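Local structure of lovastatin nonaketide synthase, polyketide synthase component (Aspergillus terreus, 7CPX) at residues S1972-E1984 and V2092-E2104. The protein builds the nonaketide skeleton of dihydromonacolin L, the lovastatin precursor, from malonyl-CoA with the separate enoyl reductase LovC as its partner. The protein carries 2 engineered substitutions. Sequence-based numbering, arbitrary orientation.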
ATOM      1  N   SER A1972     -21.685  39.950  11.850  1.00124.80           N
ATOM      2  CA  SER A1972     -21.681  41.051  12.810  1.00124.80           C
ATOM      3  C   SER A1972     -23.053  41.709  12.883  1.00124.80           C
ATOM      4  O   SER A1972     -23.597  41.932  13.973  1.00124.80           O
ATOM      5  CB  SER A1972     -20.612  42.072  12.420  1.00124.80           C
ATOM      6  OG  SER A1972     -20.856  42.590  11.124  1.00124.80           O
ATOM      7  N   ILE A1973     -23.631  42.018  11.722  1.00126.37           N
ATOM      8  CA  ILE A1973     -25.015  42.477  11.690  1.00126.37           C
ATOM      9  C   ILE A1973     -25.910  41.438  12.345  1.00126.37           C
ATOM     10  O   ILE A1973     -26.800  41.767  13.139  1.00126.37           O
ATOM     11  CB  ILE A1973     -25.458  42.763  10.243  1.00126.37           C
ATOM     12  CG1 ILE A1973     -24.484  43.719   9.547  1.00126.37           C
ATOM     13  CG2 ILE A1973     -26.858  43.358  10.228  1.00126.37           C
ATOM     14  CD1 ILE A1973     -24.777  43.902   8.077  1.00126.37           C
ATOM     15  N   CYS A1974     -25.683  40.164  12.022  1.00124.41           N
ATOM     16  CA  CYS A1974     -26.476  39.099  12.618  1.00124.41           C
ATOM     17  C   CYS A1974     -26.270  39.042  14.123  1.00124.41           C
ATOM     18  O   CYS A1974     -27.218  38.796  14.869  1.00124.41           O
ATOM     19  CB  CYS A1974     -26.131  37.757  11.976  1.00124.41           C
ATOM     20  SG  CYS A1974     -27.248  36.413  12.436  1.00124.41           S
ATOM     21  N   GLY A1975     -25.043  39.266  14.591  1.00122.73           N
ATOM     22  CA  GLY A1975     -24.813  39.273  16.027  1.00122.73           C
ATOM     23  C   GLY A1975     -25.587  40.372  16.730  1.00122.73           C
ATOM     24  O   GLY A1975     -26.266  40.133  17.736  1.00122.73           O
ATOM     25  N   GLN A1976     -25.509  41.594  16.198  1.00124.17           N
ATOM     26  CA  GLN A1976     -26.229  42.706  16.813  1.00124.17           C
ATOM     27  C   GLN A1976     -27.732  42.458  16.800  1.00124.17           C
ATOM     28  O   GLN A1976     -28.421  42.680  17.806  1.00124.17           O
ATOM     29  CB  GLN A1976     -25.897  44.010  16.090  1.00124.17           C
ATOM     30  CG  GLN A1976     -26.691  45.212  16.579  1.00124.17           C
ATOM     31  CD  GLN A1976     -26.275  46.500  15.898  1.00124.17           C
ATOM     32  OE1 GLN A1976     -25.300  46.532  15.146  1.00124.17           O
ATOM     33  NE2 GLN A1976     -27.013  47.571  16.159  1.00124.17           N
ATOM     34  N   MET A1977     -28.260  41.990  15.669  1.00126.26           N
ATOM     35  CA  MET A1977     -29.698  41.786  15.566  1.00126.26           C
ATOM     36  C   MET A1977     -30.157  40.604  16.410  1.00126.26           C
ATOM     37  O   MET A1977     -31.274  40.619  16.934  1.00126.26           O
ATOM     38  CB  MET A1977     -30.085  41.599  14.103  1.00126.26           C
ATOM     39  CG  MET A1977     -29.749  42.799  13.225  1.00126.26           C
ATOM     40  SD  MET A1977     -30.478  44.343  13.805  1.00126.26           S
ATOM     41  CE  MET A1977     -30.157  45.410  12.404  1.00126.26           C
ATOM     42  N   LEU A1978     -29.316  39.580  16.563  1.00122.02           N
ATOM     43  CA  LEU A1978     -29.631  38.483  17.468  1.00122.02           C
ATOM     44  C   LEU A1978     -29.683  38.964  18.908  1.00122.02           C
ATOM     45  O   LEU A1978     -30.556  38.547  19.675  1.00122.02           O
ATOM     46  CB  LEU A1978     -28.594  37.371  17.318  1.00122.02           C
ATOM     47  CG  LEU A1978     -28.709  36.510  16.062  1.00122.02           C
ATOM     48  CD1 LEU A1978     -27.390  35.819  15.770  1.00122.02           C
ATOM     49  CD2 LEU A1978     -29.817  35.488  16.226  1.00122.02           C
ATOM     50  N   LEU A1979     -28.751  39.836  19.298  1.00121.67           N
ATOM     51  CA  LEU A1979     -28.814  40.411  20.637  1.00121.67           C
ATOM     52  C   LEU A1979     -30.098  41.207  20.824  1.00121.67           C
ATOM     53  O   LEU A1979     -30.761  41.101  21.864  1.00121.67           O
ATOM     54  CB  LEU A1979     -27.594  41.294  20.889  1.00121.67           C
ATOM     55  CG  LEU A1979     -26.267  40.551  21.049  1.00121.67           C
ATOM     56  CD1 LEU A1979     -25.105  41.529  21.098  1.00121.67           C
ATOM     57  CD2 LEU A1979     -26.284  39.679  22.296  1.00121.67           C
ATOM     58  N   HIS A1980     -30.470  42.005  19.821  1.00125.10           N
ATOM     59  CA  HIS A1980     -31.712  42.767  19.912  1.00125.10           C
ATOM     60  C   HIS A1980     -32.918  41.844  20.048  1.00125.10           C
ATOM     61  O   HIS A1980     -33.814  42.090  20.865  1.00125.10           O
ATOM     62  CB  HIS A1980     -31.866  43.665  18.686  1.00125.10           C
ATOM     63  CG  HIS A1980     -30.898  44.805  18.647  1.00125.10           C
ATOM     64  ND1 HIS A1980     -30.339  45.345  19.783  1.00125.10           N
ATOM     65  CD2 HIS A1980     -30.389  45.507  17.606  1.00125.10           C
ATOM     66  CE1 HIS A1980     -29.529  46.333  19.446  1.00125.10           C
ATOM     67  NE2 HIS A1980     -29.541  46.451  18.131  1.00125.10           N
ATOM     68  N   ALA A1981     -32.961  40.778  19.246  1.00125.68           N
ATOM     69  CA  ALA A1981     -34.088  39.854  19.296  1.00125.68           C
ATOM     70  C   ALA A1981     -34.152  39.138  20.637  1.00125.68           C
ATOM     71  O   ALA A1981     -35.239  38.932  21.187  1.00125.68           O
ATOM     72  CB  ALA A1981     -33.988  38.844  18.154  1.00125.68           C
ATOM     73  N   GLY A1982     -32.999  38.736  21.172  1.00124.92           N
ATOM     74  CA  GLY A1982     -32.984  38.112  22.484  1.00124.92           C
ATOM     75  C   GLY A1982     -33.467  39.052  23.569  1.00124.92           C
ATOM     76  O   GLY A1982     -34.207  38.652  24.470  1.00124.92           O
ATOM     77  N   GLU A1983     -33.056  40.321  23.496  1.00126.30           N
ATOM     78  CA  GLU A1983     -33.543  41.304  24.455  1.00126.30           C
ATOM     79  C   GLU A1983     -35.054  41.460  24.359  1.00126.30           C
ATOM     80  O   GLU A1983     -35.751  41.491  25.380  1.00126.30           O
ATOM     81  CB  GLU A1983     -32.853  42.649  24.221  1.00126.30           C
ATOM     82  CG  GLU A1983     -31.367  42.645  24.528  1.00126.30           C
ATOM     83  CD  GLU A1983     -30.670  43.902  24.047  1.00126.30           C
ATOM     84  OE1 GLU A1983     -31.355  44.791  23.498  1.00126.30           O
ATOM     85  OE2 GLU A1983     -29.436  44.002  24.215  1.00126.30           O
ATOM     86  N   GLU A1984     -35.580  41.554  23.136  1.00129.10           N
ATOM     87  CA  GLU A1984     -37.019  41.738  22.968  1.00129.10           C
ATOM     88  C   GLU A1984     -37.798  40.523  23.456  1.00129.10           C
ATOM     89  O   GLU A1984     -38.831  40.668  24.121  1.00129.10           O
ATOM     90  CB  GLU A1984     -37.343  42.030  21.503  1.00129.10           C
ATOM     91  CG  GLU A1984     -36.831  43.376  21.012  1.00129.10           C
ATOM     92  CD  GLU A1984     -37.464  44.545  21.741  1.00129.10           C
ATOM     93  OE1 GLU A1984     -38.478  44.336  22.438  1.00129.10           O
ATOM     94  OE2 GLU A1984     -36.944  45.675  21.618  1.00129.10           O
ATOM     95  N   VAL A2092     -39.041  43.803  10.694  1.00129.72           N
ATOM     96  CA  VAL A2092     -38.633  45.153  10.327  1.00129.72           C
ATOM     97  C   VAL A2092     -38.406  46.004  11.567  1.00129.72           C
ATOM     98  O   VAL A2092     -37.518  46.864  11.580  1.00129.72           O
ATOM     99  CB  VAL A2092     -39.666  45.799   9.385  1.00129.72           C
ATOM    100  CG1 VAL A2092     -39.813  44.972   8.118  1.00129.72           C
ATOM    101  CG2 VAL A2092     -41.007  45.969  10.080  1.00129.72           C
ATOM    102  N   SER A2093     -39.196  45.795  12.624  1.00131.40           N
ATOM    103  CA  SER A2093     -38.984  46.550  13.854  1.00131.40           C
ATOM    104  C   SER A2093     -37.603  46.269  14.429  1.00131.40           C
ATOM    105  O   SER A2093     -36.884  47.191  14.831  1.00131.40           O
ATOM    106  CB  SER A2093     -40.070  46.204  14.872  1.00131.40           C
ATOM    107  OG  SER A2093     -39.861  46.895  16.091  1.00131.40           O
ATOM    108  N   LEU A2094     -37.213  44.994  14.471  1.00129.77           N
ATOM    109  CA  LEU A2094     -35.888  44.647  14.971  1.00129.77           C
ATOM    110  C   LEU A2094     -34.798  45.176  14.049  1.00129.77           C
ATOM    111  O   LEU A2094     -33.754  45.647  14.515  1.00129.77           O
ATOM    112  CB  LEU A2094     -35.762  43.134  15.125  1.00129.77           C
ATOM    113  CG  LEU A2094     -36.607  42.444  16.190  1.00129.77           C
ATOM    114  CD1 LEU A2094     -36.463  40.937  16.059  1.00129.77           C
ATOM    115  CD2 LEU A2094     -36.195  42.900  17.577  1.00129.77           C
ATOM    116  N   ALA A2095     -35.020  45.105  12.735  1.00128.35           N
ATOM    117  CA  ALA A2095     -34.032  45.619  11.793  1.00128.35           C
ATOM    118  C   ALA A2095     -33.811  47.109  12.006  1.00128.35           C
ATOM    119  O   ALA A2095     -32.675  47.593  11.972  1.00128.35           O
ATOM    120  CB  ALA A2095     -34.480  45.340  10.358  1.00128.35           C
ATOM    121  N   ARG A2096     -34.894  47.848  12.248  1.00132.28           N
ATOM    122  CA  ARG A2096     -34.793  49.280  12.490  1.00132.28           C
ATOM    123  C   ARG A2096     -34.004  49.591  13.753  1.00132.28           C
ATOM    124  O   ARG A2096     -33.593  50.740  13.947  1.00132.28           O
ATOM    125  CB  ARG A2096     -36.195  49.884  12.557  1.00132.28           C
ATOM    126  CG  ARG A2096     -36.817  50.059  11.180  1.00132.28           C
ATOM    127  CD  ARG A2096     -38.332  50.122  11.223  1.00132.28           C
ATOM    128  NE  ARG A2096     -38.887  50.409   9.905  1.00132.28           N
ATOM    129  CZ  ARG A2096     -40.175  50.345   9.600  1.00132.28           C
ATOM    130  NH1 ARG A2096     -41.082  49.985  10.493  1.00132.28           N
ATOM    131  NH2 ARG A2096     -40.564  50.649   8.365  1.00132.28           N
ATOM    132  N   GLN A2097     -33.782  48.597  14.615  1.00131.66           N
ATOM    133  CA  GLN A2097     -32.948  48.807  15.791  1.00131.66           C
ATOM    134  C   GLN A2097     -31.463  48.852  15.451  1.00131.66           C
ATOM    135  O   GLN A2097     -30.672  49.336  16.268  1.00131.66           O
ATOM    136  CB  GLN A2097     -33.197  47.706  16.824  1.00131.66           C
ATOM    137  CG  GLN A2097     -34.637  47.609  17.303  1.00131.66           C
ATOM    138  CD  GLN A2097     -34.799  46.646  18.463  1.00131.66           C
ATOM    139  OE1 GLN A2097     -33.816  46.166  19.027  1.00131.66           O
ATOM    140  NE2 GLN A2097     -36.043  46.358  18.825  1.00131.66           N
ATOM    141  N   GLY A2098     -31.065  48.364  14.276  1.00130.07           N
ATOM    142  CA  GLY A2098     -29.654  48.277  13.947  1.00130.07           C
ATOM    143  C   GLY A2098     -29.299  48.559  12.501  1.00130.07           C
ATOM    144  O   GLY A2098     -28.228  48.152  12.039  1.00130.07           O
ATOM    145  N   LEU A2099     -30.174  49.246  11.770  1.00132.14           N
ATOM    146  CA  LEU A2099     -29.868  49.591  10.383  1.00132.14           C
ATOM    147  C   LEU A2099     -28.568  50.372  10.232  1.00132.14           C
ATOM    148  O   LEU A2099     -27.798  50.060   9.308  1.00132.14           O
ATOM    149  CB  LEU A2099     -31.025  50.393   9.771  1.00132.14           C
ATOM    150  CG  LEU A2099     -32.402  49.735   9.812  1.00132.14           C
ATOM    151  CD1 LEU A2099     -33.471  50.688   9.299  1.00132.14           C
ATOM    152  CD2 LEU A2099     -32.421  48.438   9.023  1.00132.14           C
ATOM    153  N   PRO A2100     -28.259  51.369  11.073  1.00135.56           N
ATOM    154  CA  PRO A2100     -27.054  52.181  10.842  1.00135.56           C
ATOM    155  C   PRO A2100     -25.752  51.415  11.028  1.00135.56           C
ATOM    156  O   PRO A2100     -24.669  51.981  10.852  1.00135.56           O
ATOM    157  CB  PRO A2100     -27.183  53.306  11.881  1.00135.56           C
ATOM    158  CG  PRO A2100     -28.612  53.282  12.326  1.00135.56           C
ATOM    159  CD  PRO A2100     -29.035  51.860  12.223  1.00135.56           C
ATOM    160  N   SER A2101     -25.839  50.133  11.390  1.00131.78           N
ATOM    161  CA  SER A2101     -24.631  49.362  11.666  1.00131.78           C
ATOM    162  C   SER A2101     -23.713  49.286  10.453  1.00131.78           C
ATOM    163  O   SER A2101     -22.490  49.184  10.610  1.00131.78           O
ATOM    164  CB  SER A2101     -25.007  47.955  12.130  1.00131.78           C
ATOM    165  OG  SER A2101     -25.782  47.287  11.151  1.00131.78           O
ATOM    166  N   VAL A2102     -24.269  49.333   9.242  1.00133.48           N
ATOM    167  CA  VAL A2102     -23.496  49.184   8.014  1.00133.48           C
ATOM    168  C   VAL A2102     -24.069  50.110   6.948  1.00133.48           C
ATOM    169  O   VAL A2102     -25.113  50.741   7.132  1.00133.48           O
ATOM    170  CB  VAL A2102     -23.492  47.725   7.506  1.00133.48           C
ATOM    171  CG1 VAL A2102     -22.711  46.839   8.459  1.00133.48           C
ATOM    172  CG2 VAL A2102     -24.916  47.215   7.338  1.00133.48           C
ATOM    173  N   SER A2103     -23.371  50.188   5.817  1.00137.79           N
ATOM    174  CA  SER A2103     -23.805  50.993   4.688  1.00137.79           C
ATOM    175  C   SER A2103     -24.805  50.219   3.832  1.00137.79           C
ATOM    176  O   SER A2103     -25.073  49.034   4.052  1.00137.79           O
ATOM    177  CB  SER A2103     -22.603  51.419   3.845  1.00137.79           C
ATOM    178  OG  SER A2103     -21.896  50.291   3.361  1.00137.79           O
ATOM    179  N   GLU A2104     -25.365  50.911   2.838  1.00139.35           N
ATOM    180  CA  GLU A2104     -26.368  50.289   1.978  1.00139.35           C
ATOM    181  C   GLU A2104     -25.756  49.176   1.137  1.00139.35           C
ATOM    182  O   GLU A2104     -26.273  48.052   1.104  1.00139.35           O
ATOM    183  CB  GLU A2104     -27.018  51.341   1.078  1.00139.35           C
ATOM    184  CG  GLU A2104     -27.603  52.540   1.817  1.00139.35           C
ATOM    185  CD  GLU A2104     -26.591  53.645   2.053  1.00139.35           C
ATOM    186  OE1 GLU A2104     -25.394  53.432   1.769  1.00139.35           O
ATOM    187  OE2 GLU A2104     -26.993  54.731   2.523  1.00139.35           O
TER
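Met1977 packs its thioether against Gly2098: Met1977 CE lies 3.3 Å from Gly2098 CA, and Met1977 SD is 3.6 Å from Leu2094 O. A bend at chi2 (-56°) brings the methyl up to the glycine, whose lack of a side chain leaves room for it. Val1942 and Leu1943 of helix 1935-1953 also touch Met1977. One turn along helix 1972-1985 from Met1977, Ala1981 CB meets Leu2094 CD1 at 3.9 Å, and Leu2094 CD2 lies against CG of Glu1984. At the other end Ile1973 and Val2102 meet tip to tip, Ile1973 CD1 3.4 Å from Val2102 CG2. Gln2097 and His1980 slide past each other in opposite directions, Gln2097 OE1 against CB and CG of His1980, amide and imidazole planes 58° apart. Gln2097 NE2 donates a bent hydrogen bond to Glu1984 OE2 (3.0 Å), reaching the carboxylate from above its plane. Gln1976, CG anti to the backbone N (chi1 175°), sets OE1 3.3 Å from Ser2101 CB; its NE2 makes a weak hydrogen bond to His1980 NE2. Ser2101 OG turns back to Gly2098 O (2.7 Å), which also accepts from Ser2101 N, so two donors hold the 3-10 turn. Helix 1972-1985 follows strand 1964-1968 of a Rossmann-like parallel sheet, probably in the inactive enoyl reductase region that leaves the enzyme dependent on LovC. With one direct hydrogen bond between the segments, van der Waals contact, from polar as well as apolar groups, probably contributes more than hydrogen bonding.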